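Local coordinates for protein endoglucanase (Clostridium thermocellum, PDB 2YIK) that probably hydrolyses cellulose as a family 9 endoglucanase, cutting internal beta-1,4-glucosidic bonds of the chain, at residues N229-K234 and Y290-N295; W284-L289 and D300-Y305; I402-D407 and V506-G511; N419-Q424 and A510-F515. All blocks are in the same frame, centred on the assembly; numbering follows the deposited sequence.

Contact 1 (N229-K234 and Y290-N295)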
loop_
_atom_site.group_PDB
_atom_site.type_symbol
_atom_site.label_atom_id
_atom_site.label_comp_id
_atom_site.label_asym_id
_atom_site.label_seq_id
_atom_site.Cartn_x
_atom_site.Cartn_y
_atom_site.Cartn_z
ATOM N N ASN A 229 -11.249 2.864 3.130
ATOM C CA ASN A 229 -11.324 4.155 3.810
ATOM C C ASN A 229 -12.724 4.299 4.406
ATOM O O ASN A 229 -12.892 4.786 5.526
ATOM C CB ASN A 229 -11.048 5.300 2.830
ATOM C CG ASN A 229 -10.412 6.507 3.502
ATOM O OD1 ASN A 229 -10.700 7.657 3.151
ATOM N ND2 ASN A 229 -9.533 6.254 4.461
ATOM N N TYR A 230 -13.731 3.875 3.646
ATOM C CA TYR A 230 -15.099 3.930 4.130
ATOM C C TYR A 230 -15.189 3.062 5.382
ATOM O O TYR A 230 -15.699 3.501 6.417
ATOM C CB TYR A 230 -16.078 3.406 3.076
ATOM C CG TYR A 230 -17.410 2.997 3.661
ATOM C CD1 TYR A 230 -18.403 3.939 3.934
ATOM C CD2 TYR A 230 -17.655 1.668 4.002
ATOM C CE1 TYR A 230 -19.617 3.559 4.534
ATOM C CE2 TYR A 230 -18.852 1.281 4.603
ATOM C CZ TYR A 230 -19.825 2.227 4.862
ATOM O OH TYR A 230 -21.007 1.820 5.433
ATOM N N MET A 231 -14.688 1.832 5.288
ATOM C CA MET A 231 -14.728 0.902 6.413
ATOM C C MET A 231 -14.060 1.475 7.659
ATOM O O MET A 231 -14.520 1.250 8.776
ATOM C CB MET A 231 -14.050 -0.428 6.055
ATOM C CG MET A 231 -14.776 -1.290 5.028
ATOM S SD MET A 231 -16.487 -1.700 5.442
ATOM C CE MET A 231 -16.288 -2.853 6.789
ATOM N N ASN A 232 -12.979 2.222 7.460
ATOM C CA ASN A 232 -12.233 2.817 8.566
ATOM C C ASN A 232 -12.868 4.075 9.161
ATOM O O ASN A 232 -12.643 4.386 10.330
ATOM C CB ASN A 232 -10.799 3.138 8.109
ATOM C CG ASN A 232 -9.912 1.900 8.023
ATOM O OD1 ASN A 232 -8.977 1.851 7.227
ATOM N ND2 ASN A 232 -10.192 0.906 8.856
ATOM N N PHE A 233 -13.669 4.789 8.374
ATOM C CA PHE A 233 -14.283 6.026 8.855
ATOM C C PHE A 233 -15.802 6.059 8.997
ATOM O O PHE A 233 -16.349 7.055 9.475
ATOM C CB PHE A 233 -13.864 7.185 7.953
ATOM C CG PHE A 233 -12.425 7.575 8.097
ATOM C CD1 PHE A 233 -12.005 8.362 9.165
ATOM C CD2 PHE A 233 -11.478 7.128 7.179
ATOM C CE1 PHE A 233 -10.653 8.702 9.320
ATOM C CE2 PHE A 233 -10.129 7.458 7.321
ATOM C CZ PHE A 233 -9.713 8.246 8.393
ATOM N N LYS A 234 -16.486 4.990 8.608
ATOM C CA LYS A 234 -17.947 4.976 8.670
ATOM C C LYS A 234 -18.609 5.289 10.006
ATOM O O LYS A 234 -19.757 5.735 10.032
ATOM C CB LYS A 234 -18.494 3.645 8.153
ATOM C CG LYS A 234 -18.080 2.420 8.952
ATOM C CD LYS A 234 -18.613 1.178 8.271
ATOM C CE LYS A 234 -17.933 -0.083 8.768
ATOM N NZ LYS A 234 -18.704 -0.750 9.846
ATOM N N TYR A 290 -18.043 -5.403 -1.164
ATOM C CA TYR A 290 -19.144 -6.218 -0.663
ATOM C C TYR A 290 -19.172 -6.036 0.846
ATOM O O TYR A 290 -20.239 -5.909 1.447
ATOM C CB TYR A 290 -18.966 -7.702 -0.985
ATOM C CG TYR A 290 -20.096 -8.547 -0.424
ATOM C CD1 TYR A 290 -21.333 -8.624 -1.073
ATOM C CD2 TYR A 290 -19.954 -9.213 0.796
ATOM C CE1 TYR A 290 -22.401 -9.341 -0.516
ATOM C CE2 TYR A 290 -21.009 -9.928 1.357
ATOM C CZ TYR A 290 -22.228 -9.989 0.697
ATOM O OH TYR A 290 -23.259 -10.707 1.261
ATOM N N LEU A 291 -17.987 -6.007 1.450
ATOM C CA LEU A 291 -17.862 -5.829 2.891
ATOM C C LEU A 291 -18.497 -4.494 3.293
ATOM O O LEU A 291 -19.158 -4.393 4.326
ATOM C CB LEU A 291 -16.377 -5.864 3.279
ATOM C CG LEU A 291 -15.951 -6.331 4.676
ATOM C CD1 LEU A 291 -16.633 -7.645 5.025
ATOM C CD2 LEU A 291 -14.426 -6.495 4.712
ATOM N N ALA A 292 -18.312 -3.480 2.455
ATOM C CA ALA A 292 -18.842 -2.151 2.722
ATOM C C ALA A 292 -20.326 -1.966 2.445
ATOM O O ALA A 292 -21.009 -1.216 3.140
ATOM C CB ALA A 292 -18.046 -1.109 1.925
ATOM N N THR A 293 -20.837 -2.668 1.442
ATOM C CA THR A 293 -22.245 -2.492 1.030
ATOM C C THR A 293 -23.260 -3.629 1.147
ATOM O O THR A 293 -24.474 -3.381 1.223
ATOM C CB THR A 293 -22.329 -2.074 -0.490
ATOM O OG1 THR A 293 -21.759 -3.114 -1.314
ATOM C CG2 THR A 293 -21.578 -0.779 -0.751
ATOM N N GLN A 294 -22.741 -4.852 1.237
ATOM C CA GLN A 294 -23.471 -6.138 1.199
ATOM C C GLN A 294 -24.345 -6.276 -0.078
ATOM O O GLN A 294 -25.305 -7.059 -0.141
ATOM C CB GLN A 294 -24.211 -6.480 2.549
ATOM C CG GLN A 294 -23.202 -6.573 3.719
ATOM C CD GLN A 294 -23.250 -5.336 4.589
ATOM O OE1 GLN A 294 -24.035 -5.265 5.547
ATOM N NE2 GLN A 294 -22.453 -4.322 4.233
ATOM N N ASN A 295 -23.928 -5.553 -1.124
ATOM C CA ASN A 295 -24.553 -5.618 -2.449
ATOM C C ASN A 295 -23.963 -6.894 -3.123
ATOM O O ASN A 295 -22.755 -6.964 -3.478
ATOM C CB ASN A 295 -24.185 -4.373 -3.293
ATOM C CG ASN A 295 -24.889 -4.339 -4.675
ATOM O OD1 ASN A 295 -25.313 -5.380 -5.234
ATOM N ND2 ASN A 295 -24.982 -3.142 -5.241
#
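M231 and A292 bring the two backbones closest, their CA atoms 6.3 Å apart, near the C-terminal ends of helices 216-233 and 279-293. No hydrogen bond crosses; two side chains of 229-234 do the touching. Y230 carries CG anti to its own backbone nitrogen (chi1 160°), which swings the ring across the gap so that CD2 lies 3.5 Å from A292 CB. The next ring atom, CE2, passes 3.6 Å from A292 O. K234 CB lies over one face of this ring, toward its rim, 3.7 Å above the plane. M231 is bent at both chi2 (-56°) and chi3 (-71°), and this folded thioether lies on the backbone of the other helix: SD stands 3.6 Å from A292 CA, while CE reaches L291 CG at 4.1 Å, the two side chains crossing at about a right angle. A292, with a single methyl, therefore receives both the tyrosine and the sulfur. Y139 of helix 124-140 touches M231 and L291 as well, and A241 and L245 of helix 238-257 touch Y230. Just beyond the contact helix 279-293 stops: Q294 has positive phi, and T293 OG1 accepts from N295 N at 3.3 Å in an ST turn. Packing between helices that are not neighbours in sequence is consistent with the (alpha/alpha)6 barrel of family 9 glycoside hydrolases.

Contact 2 (W284-L289 and D300-Y305)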
loop_
_atom_site.group_PDB
_atom_site.type_symbol
_atom_site.label_atom_id
_atom_site.label_comp_id
_atom_site.label_asym_id
_atom_site.label_seq_id
_atom_site.Cartn_x
_atom_site.Cartn_y
_atom_site.Cartn_z
ATOM N N TRP A 284 -9.981 -7.796 -5.273
ATOM C CA TRP A 284 -9.630 -7.141 -4.010
ATOM C C TRP A 284 -10.631 -5.994 -3.754
ATOM O O TRP A 284 -11.197 -5.886 -2.672
ATOM C CB TRP A 284 -8.183 -6.635 -4.140
ATOM C CG TRP A 284 -7.600 -5.708 -3.092
ATOM C CD1 TRP A 284 -7.076 -4.471 -3.329
ATOM C CD2 TRP A 284 -7.280 -6.011 -1.723
ATOM N NE1 TRP A 284 -6.437 -3.992 -2.216
ATOM C CE2 TRP A 284 -6.539 -4.919 -1.214
ATOM C CE3 TRP A 284 -7.522 -7.108 -0.884
ATOM C CZ2 TRP A 284 -6.054 -4.878 0.098
ATOM C CZ3 TRP A 284 -7.035 -7.070 0.428
ATOM C CH2 TRP A 284 -6.303 -5.963 0.898
ATOM N N ALA A 285 -10.851 -5.156 -4.763
ATOM C CA ALA A 285 -11.797 -4.045 -4.651
ATOM C C ALA A 285 -13.220 -4.580 -4.458
ATOM O O ALA A 285 -13.967 -4.099 -3.602
ATOM C CB ALA A 285 -11.736 -3.181 -5.900
ATOM N N ALA A 286 -13.585 -5.580 -5.256
ATOM C CA ALA A 286 -14.916 -6.175 -5.185
ATOM C C ALA A 286 -15.206 -6.740 -3.799
ATOM O O ALA A 286 -16.290 -6.529 -3.253
ATOM C CB ALA A 286 -15.061 -7.275 -6.243
ATOM N N ALA A 287 -14.238 -7.457 -3.234
ATOM C CA ALA A 287 -14.408 -8.041 -1.907
ATOM C C ALA A 287 -14.635 -6.951 -0.866
ATOM O O ALA A 287 -15.516 -7.071 -0.023
ATOM C CB ALA A 287 -13.186 -8.874 -1.529
ATOM N N TRP A 288 -13.828 -5.896 -0.918
ATOM C CA TRP A 288 -13.971 -4.801 0.033
ATOM C C TRP A 288 -15.288 -4.060 -0.152
ATOM O O TRP A 288 -15.889 -3.603 0.821
ATOM C CB TRP A 288 -12.811 -3.815 -0.092
ATOM C CG TRP A 288 -11.576 -4.272 0.616
ATOM C CD1 TRP A 288 -10.450 -4.804 0.053
ATOM C CD2 TRP A 288 -11.350 -4.254 2.033
ATOM N NE1 TRP A 288 -9.533 -5.115 1.031
ATOM C CE2 TRP A 288 -10.056 -4.788 2.249
ATOM C CE3 TRP A 288 -12.109 -3.833 3.132
ATOM C CZ2 TRP A 288 -9.512 -4.914 3.535
ATOM C CZ3 TRP A 288 -11.564 -3.958 4.409
ATOM C CH2 TRP A 288 -10.275 -4.493 4.597
ATOM N N LEU A 289 -15.725 -3.929 -1.399
ATOM C CA LEU A 289 -16.983 -3.253 -1.670
ATOM C C LEU A 289 -18.169 -4.075 -1.168
ATOM O O LEU A 289 -19.190 -3.510 -0.777
ATOM C CB LEU A 289 -17.121 -2.954 -3.166
ATOM C CG LEU A 289 -16.340 -1.704 -3.595
ATOM C CD1 LEU A 289 -16.184 -1.666 -5.097
ATOM C CD2 LEU A 289 -17.055 -0.453 -3.086
ATOM N N ASP A 300 -20.522 -11.269 -6.586
ATOM C CA ASP A 300 -20.629 -11.998 -7.848
ATOM C C ASP A 300 -19.448 -11.655 -8.751
ATOM O O ASP A 300 -18.943 -12.508 -9.480
ATOM C CB ASP A 300 -21.924 -11.650 -8.594
ATOM C CG ASP A 300 -23.159 -12.261 -7.955
ATOM O OD1 ASP A 300 -23.036 -13.293 -7.267
ATOM O OD2 ASP A 300 -24.264 -11.713 -8.159
ATOM N N GLU A 301 -19.020 -10.396 -8.720
ATOM C CA GLU A 301 -17.888 -9.987 -9.535
ATOM C C GLU A 301 -16.605 -10.598 -8.978
ATOM O O GLU A 301 -15.727 -11.007 -9.737
ATOM C CB GLU A 301 -17.773 -8.461 -9.579
ATOM C CG GLU A 301 -18.796 -7.797 -10.499
ATOM C CD GLU A 301 -18.709 -8.310 -11.926
ATOM O OE1 GLU A 301 -17.677 -8.089 -12.595
ATOM O OE2 GLU A 301 -19.675 -8.951 -12.378
ATOM N N ALA A 302 -16.502 -10.668 -7.653
ATOM C CA ALA A 302 -15.320 -11.248 -7.032
ATOM C C ALA A 302 -15.231 -12.731 -7.383
ATOM O O ALA A 302 -14.173 -13.225 -7.771
ATOM C CB ALA A 302 -15.366 -11.065 -5.523
ATOM N N PHE A 303 -16.352 -13.434 -7.263
ATOM C CA PHE A 303 -16.388 -14.857 -7.561
ATOM C C PHE A 303 -16.109 -15.161 -9.027
ATOM O O PHE A 303 -15.551 -16.202 -9.345
ATOM C CB PHE A 303 -17.739 -15.465 -7.158
ATOM C CG PHE A 303 -17.935 -15.596 -5.664
ATOM C CD1 PHE A 303 -16.873 -15.407 -4.780
ATOM C CD2 PHE A 303 -19.177 -15.954 -5.144
ATOM C CE1 PHE A 303 -17.038 -15.577 -3.402
ATOM C CE2 PHE A 303 -19.356 -16.130 -3.770
ATOM C CZ PHE A 303 -18.283 -15.940 -2.895
ATOM N N LYS A 304 -16.486 -14.246 -9.914
ATOM C CA LYS A 304 -16.270 -14.429 -11.347
ATOM C C LYS A 304 -14.783 -14.495 -11.729
ATOM O O LYS A 304 -14.400 -15.245 -12.623
ATOM C CB LYS A 304 -16.946 -13.287 -12.123
ATOM C CG LYS A 304 -16.923 -13.424 -13.652
ATOM C CD LYS A 304 -17.755 -12.317 -14.341
ATOM C CE LYS A 304 -19.206 -12.300 -13.835
ATOM N NZ LYS A 304 -20.078 -11.238 -14.472
ATOM N N TYR A 305 -13.942 -13.732 -11.039
ATOM C CA TYR A 305 -12.526 -13.704 -11.380
ATOM C C TYR A 305 -11.556 -14.249 -10.335
ATOM O O TYR A 305 -10.372 -14.395 -10.622
ATOM C CB TYR A 305 -12.127 -12.273 -11.748
ATOM C CG TYR A 305 -12.914 -11.701 -12.910
ATOM C CD1 TYR A 305 -12.640 -12.085 -14.226
ATOM C CD2 TYR A 305 -13.945 -10.785 -12.692
ATOM C CE1 TYR A 305 -13.374 -11.567 -15.299
ATOM C CE2 TYR A 305 -14.684 -10.259 -13.753
ATOM C CZ TYR A 305 -14.395 -10.654 -15.053
ATOM O OH TYR A 305 -15.121 -10.134 -16.103
#
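A286 and A302 bury by far the most surface here, and they meet methyl to methyl, with A286 CB 3.9 Å from A302 CB. Their CA atoms are 5.4 Å apart, the shortest CA distance between 284-289 and 300-305. Such small side chains fit an axial separation of only 8.3 Å for these short helical segments, which run nearly antiparallel at 149°. A286 CB also lies against the opposing backbone, 3.9 Å from A302 N, while A302 CB approaches A287 N more loosely, at 4.4 Å. E301 adds the next largest share, but only through its root: its CB lies 4.5 Å from A286 CB, after which the chain bends and takes the carboxylate away from the alanines. There OE2 is met on its syn side by K304 NZ at 3.1 Å, 20° out of the carboxylate plane, in a salt bridge, and OE1 is hydrogen-bonded to Y282 OH. F252 of helix 238-257 touches A286. The side chains that meet at the seam of this tight helical hairpin are thus apolar and held by close fit, with no hydrogen bond across it, while the nearby carboxylate is turned aside, where K304 probably offsets its charge.

Contact 3 (I402-D407 and V506-G511)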
loop_
_atom_site.group_PDB
_atom_site.type_symbol
_atom_site.label_atom_id
_atom_site.label_comp_id
_atom_site.label_asym_id
_atom_site.label_seq_id
_atom_site.Cartn_x
_atom_site.Cartn_y
_atom_site.Cartn_z
ATOM N N ILE A 402 -0.444 -11.331 7.123
ATOM C CA ILE A 402 -1.416 -12.385 6.828
ATOM C C ILE A 402 -1.468 -13.381 7.979
ATOM O O ILE A 402 -2.537 -13.848 8.354
ATOM C CB ILE A 402 -1.072 -13.151 5.522
ATOM C CG1 ILE A 402 -1.098 -12.187 4.331
ATOM C CG2 ILE A 402 -2.047 -14.319 5.323
ATOM C CD1 ILE A 402 -2.443 -11.609 4.055
ATOM N N ALA A 403 -0.309 -13.701 8.542
ATOM C CA ALA A 403 -0.250 -14.645 9.653
ATOM C C ALA A 403 -1.054 -14.142 10.858
ATOM O O ALA A 403 -1.798 -14.900 11.480
ATOM C CB ALA A 403 1.199 -14.877 10.059
ATOM N N LEU A 404 -0.893 -12.860 11.175
ATOM C CA LEU A 404 -1.577 -12.244 12.307
ATOM C C LEU A 404 -3.079 -12.066 12.061
ATOM O O LEU A 404 -3.880 -12.169 12.985
ATOM C CB LEU A 404 -0.901 -10.911 12.632
ATOM C CG LEU A 404 0.568 -11.136 13.031
ATOM C CD1 LEU A 404 1.394 -9.884 12.797
ATOM C CD2 LEU A 404 0.623 -11.577 14.487
ATOM N N VAL A 405 -3.454 -11.810 10.811
ATOM C CA VAL A 405 -4.861 -11.660 10.461
ATOM C C VAL A 405 -5.560 -13.029 10.567
ATOM O O VAL A 405 -6.696 -13.129 11.035
ATOM C CB VAL A 405 -5.019 -11.093 9.023
ATOM C CG1 VAL A 405 -6.445 -11.311 8.516
ATOM C CG2 VAL A 405 -4.682 -9.607 9.022
ATOM N N TYR A 406 -4.868 -14.084 10.144
ATOM C CA TYR A 406 -5.434 -15.430 10.209
ATOM C C TYR A 406 -5.709 -15.815 11.662
ATOM O O TYR A 406 -6.787 -16.326 11.984
ATOM C CB TYR A 406 -4.479 -16.458 9.595
ATOM C CG TYR A 406 -5.035 -17.866 9.566
ATOM C CD1 TYR A 406 -4.930 -18.703 10.677
ATOM C CD2 TYR A 406 -5.677 -18.358 8.433
ATOM C CE1 TYR A 406 -5.453 -19.993 10.659
ATOM C CE2 TYR A 406 -6.198 -19.646 8.400
ATOM C CZ TYR A 406 -6.082 -20.459 9.515
ATOM O OH TYR A 406 -6.570 -21.747 9.482
ATOM N N ASP A 407 -4.738 -15.571 12.538
ATOM C CA ASP A 407 -4.913 -15.913 13.943
ATOM C C ASP A 407 -6.013 -15.087 14.590
ATOM O O ASP A 407 -6.759 -15.596 15.433
ATOM C CB ASP A 407 -3.599 -15.750 14.720
ATOM C CG ASP A 407 -2.634 -16.913 14.486
ATOM O OD1 ASP A 407 -3.009 -17.854 13.755
ATOM O OD2 ASP A 407 -1.507 -16.890 15.030
ATOM N N VAL A 506 3.421 -1.885 8.875
ATOM C CA VAL A 506 2.662 -1.154 9.882
ATOM C C VAL A 506 1.677 -2.098 10.563
ATOM O O VAL A 506 1.648 -2.203 11.790
ATOM C CB VAL A 506 1.883 0.026 9.258
ATOM C CG1 VAL A 506 0.987 0.691 10.317
ATOM C CG2 VAL A 506 2.864 1.030 8.675
ATOM N N GLY A 507 0.888 -2.796 9.752
ATOM C CA GLY A 507 -0.098 -3.722 10.278
ATOM C C GLY A 507 0.485 -4.868 11.087
ATOM O O GLY A 507 -0.118 -5.300 12.077
ATOM N N ALA A 508 1.647 -5.367 10.665
ATOM C CA ALA A 508 2.301 -6.471 11.363
ATOM C C ALA A 508 2.683 -6.049 12.783
ATOM O O ALA A 508 2.533 -6.820 13.726
ATOM C CB ALA A 508 3.541 -6.923 10.591
ATOM N N CYS A 509 3.188 -4.827 12.924
ATOM C CA CYS A 509 3.563 -4.305 14.234
ATOM C C CYS A 509 2.342 -4.272 15.139
ATOM O O CYS A 509 2.409 -4.711 16.288
ATOM C CB CYS A 509 4.135 -2.895 14.109
ATOM S SG CYS A 509 5.762 -2.805 13.310
ATOM N N ALA A 510 1.229 -3.755 14.612
ATOM C CA ALA A 510 -0.014 -3.675 15.373
ATOM C C ALA A 510 -0.489 -5.069 15.754
ATOM O O ALA A 510 -0.916 -5.299 16.886
ATOM C CB ALA A 510 -1.096 -2.967 14.556
ATOM N N GLY A 511 -0.424 -5.987 14.792
ATOM C CA GLY A 511 -0.855 -7.353 15.032
ATOM C C GLY A 511 -0.017 -8.052 16.089
ATOM O O GLY A 511 -0.544 -8.822 16.895
#
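L404 points its CB toward helix 499-516 and supplies the larger part of the contact, 68 of the 122 Å² buried, its two methyls reaching backbone three residues apart on the same face, at A508 and G511. CG stands anti to the carbonyl carbon (chi1 -62°), and chi2 of 156° then spreads the fork along the opposing helix. CD1 goes to A508, lying 3.4 Å from A508 O and 3.8 Å from A508 CA. CD2 goes to G511, where it is 3.8 Å from G511 O and 3.9 Å from G511 C. A508 is met mainly through its backbone; its CB, 4.3 Å from L404 CD1, is the more distant partner. G511 has no side chain, and this bare backbone lets the helices approach until the CA atoms of L404 and G511 are 5.6 Å apart. F141, in a loop, and A418 of helix 416-428 also touch L404. One leucine, set against an alanine and a glycine, therefore makes almost all of the contact. Since no hydrogen bond or charge pair crosses it and the carbonyl oxygens are approached by methyl carbons, the contact rests on van der Waals packing and the burial of apolar surface.

Contact 4 (N419-Q424 and A510-F515)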
loop_
_atom_site.group_PDB
_atom_site.type_symbol
_atom_site.label_atom_id
_atom_site.label_comp_id
_atom_site.label_asym_id
_atom_site.label_seq_id
_atom_site.Cartn_x
_atom_site.Cartn_y
_atom_site.Cartn_z
ATOM N N ASN A 419 3.309 -16.833 16.198
ATOM C CA ASN A 419 4.587 -17.099 16.848
ATOM C C ASN A 419 5.690 -17.003 15.806
ATOM O O ASN A 419 6.761 -16.455 16.074
ATOM C CB ASN A 419 4.600 -18.487 17.500
ATOM C CG ASN A 419 3.577 -18.612 18.615
ATOM O OD1 ASN A 419 3.206 -17.620 19.237
ATOM N ND2 ASN A 419 3.127 -19.836 18.879
ATOM N N TRP A 420 5.424 -17.534 14.614
ATOM C CA TRP A 420 6.395 -17.476 13.531
ATOM C C TRP A 420 6.613 -16.021 13.113
ATOM O O TRP A 420 7.752 -15.580 12.916
ATOM C CB TRP A 420 5.900 -18.266 12.324
ATOM C CG TRP A 420 6.722 -18.018 11.098
ATOM C CD1 TRP A 420 7.933 -18.566 10.797
ATOM C CD2 TRP A 420 6.409 -17.117 10.025
ATOM N NE1 TRP A 420 8.397 -18.064 9.601
ATOM C CE2 TRP A 420 7.482 -17.175 9.107
ATOM C CE3 TRP A 420 5.329 -16.270 9.753
ATOM C CZ2 TRP A 420 7.503 -16.411 7.931
ATOM C CZ3 TRP A 420 5.349 -15.512 8.585
ATOM C CH2 TRP A 420 6.432 -15.590 7.688
ATOM N N ALA A 421 5.513 -15.285 12.962
ATOM C CA ALA A 421 5.584 -13.879 12.566
ATOM C C ALA A 421 6.483 -13.117 13.539
ATOM O O ALA A 421 7.312 -12.304 13.132
ATOM C CB ALA A 421 4.185 -13.261 12.552
ATOM N N ARG A 422 6.308 -13.395 14.826
ATOM C CA ARG A 422 7.103 -12.747 15.856
ATOM C C ARG A 422 8.595 -13.036 15.692
ATOM O O ARG A 422 9.426 -12.141 15.841
ATOM C CB ARG A 422 6.659 -13.202 17.245
ATOM C CG ARG A 422 7.255 -12.348 18.343
ATOM C CD ARG A 422 6.914 -12.853 19.731
ATOM N NE ARG A 422 7.304 -11.874 20.743
ATOM C CZ ARG A 422 7.058 -11.999 22.044
ATOM N NH1 ARG A 422 6.425 -13.069 22.500
ATOM N NH2 ARG A 422 7.430 -11.042 22.887
ATOM N N SER A 423 8.932 -14.287 15.398
ATOM C CA SER A 423 10.331 -14.652 15.217
ATOM C C SER A 423 10.905 -13.855 14.044
ATOM O O SER A 423 12.050 -13.420 14.081
ATOM C CB SER A 423 10.478 -16.160 14.963
ATOM O OG SER A 423 10.122 -16.519 13.641
ATOM N N GLN A 424 10.097 -13.644 13.010
ATOM C CA GLN A 424 10.560 -12.899 11.848
ATOM C C GLN A 424 10.716 -11.404 12.142
ATOM O O GLN A 424 11.690 -10.789 11.705
ATOM C CB GLN A 424 9.616 -13.127 10.662
ATOM C CG GLN A 424 9.582 -14.575 10.154
ATOM C CD GLN A 424 10.968 -15.132 9.850
ATOM O OE1 GLN A 424 11.492 -15.978 10.585
ATOM N NE2 GLN A 424 11.570 -14.657 8.768
ATOM N N ALA A 510 1.229 -3.755 14.612
ATOM C CA ALA A 510 -0.014 -3.675 15.373
ATOM C C ALA A 510 -0.489 -5.069 15.754
ATOM O O ALA A 510 -0.916 -5.299 16.886
ATOM C CB ALA A 510 -1.096 -2.967 14.556
ATOM N N GLY A 511 -0.424 -5.987 14.792
ATOM C CA GLY A 511 -0.855 -7.353 15.032
ATOM C C GLY A 511 -0.017 -8.052 16.089
ATOM O O GLY A 511 -0.544 -8.822 16.895
ATOM N N LEU A 512 1.288 -7.800 16.078
ATOM C CA LEU A 512 2.188 -8.404 17.060
ATOM C C LEU A 512 1.916 -7.823 18.438
ATOM O O LEU A 512 1.995 -8.524 19.448
ATOM C CB LEU A 512 3.652 -8.161 16.668
ATOM C CG LEU A 512 4.129 -9.041 15.511
ATOM C CD1 LEU A 512 5.416 -8.488 14.930
ATOM C CD2 LEU A 512 4.308 -10.470 16.001
ATOM N N TYR A 513 1.597 -6.535 18.484
ATOM C CA TYR A 513 1.307 -5.901 19.759
ATOM C C TYR A 513 0.015 -6.495 20.307
ATOM O O TYR A 513 -0.147 -6.677 21.515
ATOM C CB TYR A 513 1.138 -4.393 19.591
ATOM C CG TYR A 513 0.932 -3.706 20.916
ATOM C CD1 TYR A 513 1.989 -3.556 21.816
ATOM C CD2 TYR A 513 -0.333 -3.263 21.301
ATOM C CE1 TYR A 513 1.789 -2.979 23.076
ATOM C CE2 TYR A 513 -0.543 -2.692 22.552
ATOM C CZ TYR A 513 0.520 -2.554 23.434
ATOM O OH TYR A 513 0.303 -1.984 24.668
ATOM N N ARG A 514 -0.903 -6.807 19.402
ATOM C CA ARG A 514 -2.177 -7.385 19.788
ATOM C C ARG A 514 -2.024 -8.676 20.585
ATOM O O ARG A 514 -2.675 -8.858 21.612
ATOM C CB ARG A 514 -3.016 -7.666 18.543
ATOM C CG ARG A 514 -4.394 -8.250 18.833
ATOM C CD ARG A 514 -5.178 -8.475 17.547
ATOM N NE ARG A 514 -6.574 -8.815 17.795
ATOM C CZ ARG A 514 -7.594 -7.966 17.676
ATOM N NH1 ARG A 514 -7.382 -6.716 17.304
ATOM N NH2 ARG A 514 -8.827 -8.369 17.942
ATOM N N PHE A 515 -1.160 -9.571 20.113
ATOM C CA PHE A 515 -0.973 -10.860 20.773
ATOM C C PHE A 515 0.207 -10.945 21.737
ATOM O O PHE A 515 0.200 -11.780 22.632
ATOM C CB PHE A 515 -0.799 -11.976 19.730
ATOM C CG PHE A 515 -1.946 -12.109 18.764
ATOM C CD1 PHE A 515 -3.243 -12.322 19.221
ATOM C CD2 PHE A 515 -1.723 -12.054 17.389
ATOM C CE1 PHE A 515 -4.299 -12.481 18.327
ATOM C CE2 PHE A 515 -2.774 -12.213 16.485
ATOM C CZ PHE A 515 -4.065 -12.427 16.958
#
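L512 touches A421 and R422 where helix 499-516 packs on helix 416-428, two of the helices in what family 9 enzymes build as an (alpha/alpha)6 barrel. The nearest CA pair, R422 and L512, is 6.7 Å apart. From L512 CA the side chain starts toward the other helix; CB and CG serve as the stalk, with chi1 of -75° setting CG anti to the carbonyl carbon and beside the backbone nitrogen. The whole approach is made by one branch, CD2, which sits on the backbone at R422, 3.6 Å from R422 CA and 3.7 Å from R422 N. The same methyl is 3.8 Å from R422 CB and, more loosely, 4.4 Å from A421 CB of the preceding residue, so it settles where the two residues join. R422 offers only its root to the leucine; the remainder runs extended from CG to NE, and NE is hydrogen-bonded to Y40 OH. Y40 touches L512 too, as does Q400 of helix 392-408, so the leucine is packed from several helices. No polar bond crosses between the segments. Within 419-424, however, W420 O takes two donors: Q424 N along the helix, and S423 OG at 2.7 Å, which arrives in the carbonyl plane on a lone pair with a C=O...donor angle of 131°.

Followed from the N terminus, contact 1 opens at 229-234 and contact 2 at 284-289; contact 1 then closes at 290-295, over 55 intervening residues, before contact 2 closes its short hairpin at 300-305. The two cross, share helix 279-293, and touch where M231 CG lies 4.1 Å from W288 CE3. Contacts 3 and 4 come later, in series with the first pair; they open on the successive helices 392-408 and 416-428 and end on one stretch of helix 499-516, with A510 and G511 in common. Their centres are about 7 Å apart, and F515 CE2 packs 3.7 Å from L404 O. The pairs stay separate, centres of contacts 1 and 3, the closest across them, being about 20 Å apart, so they tie different sectors of the helical barrel.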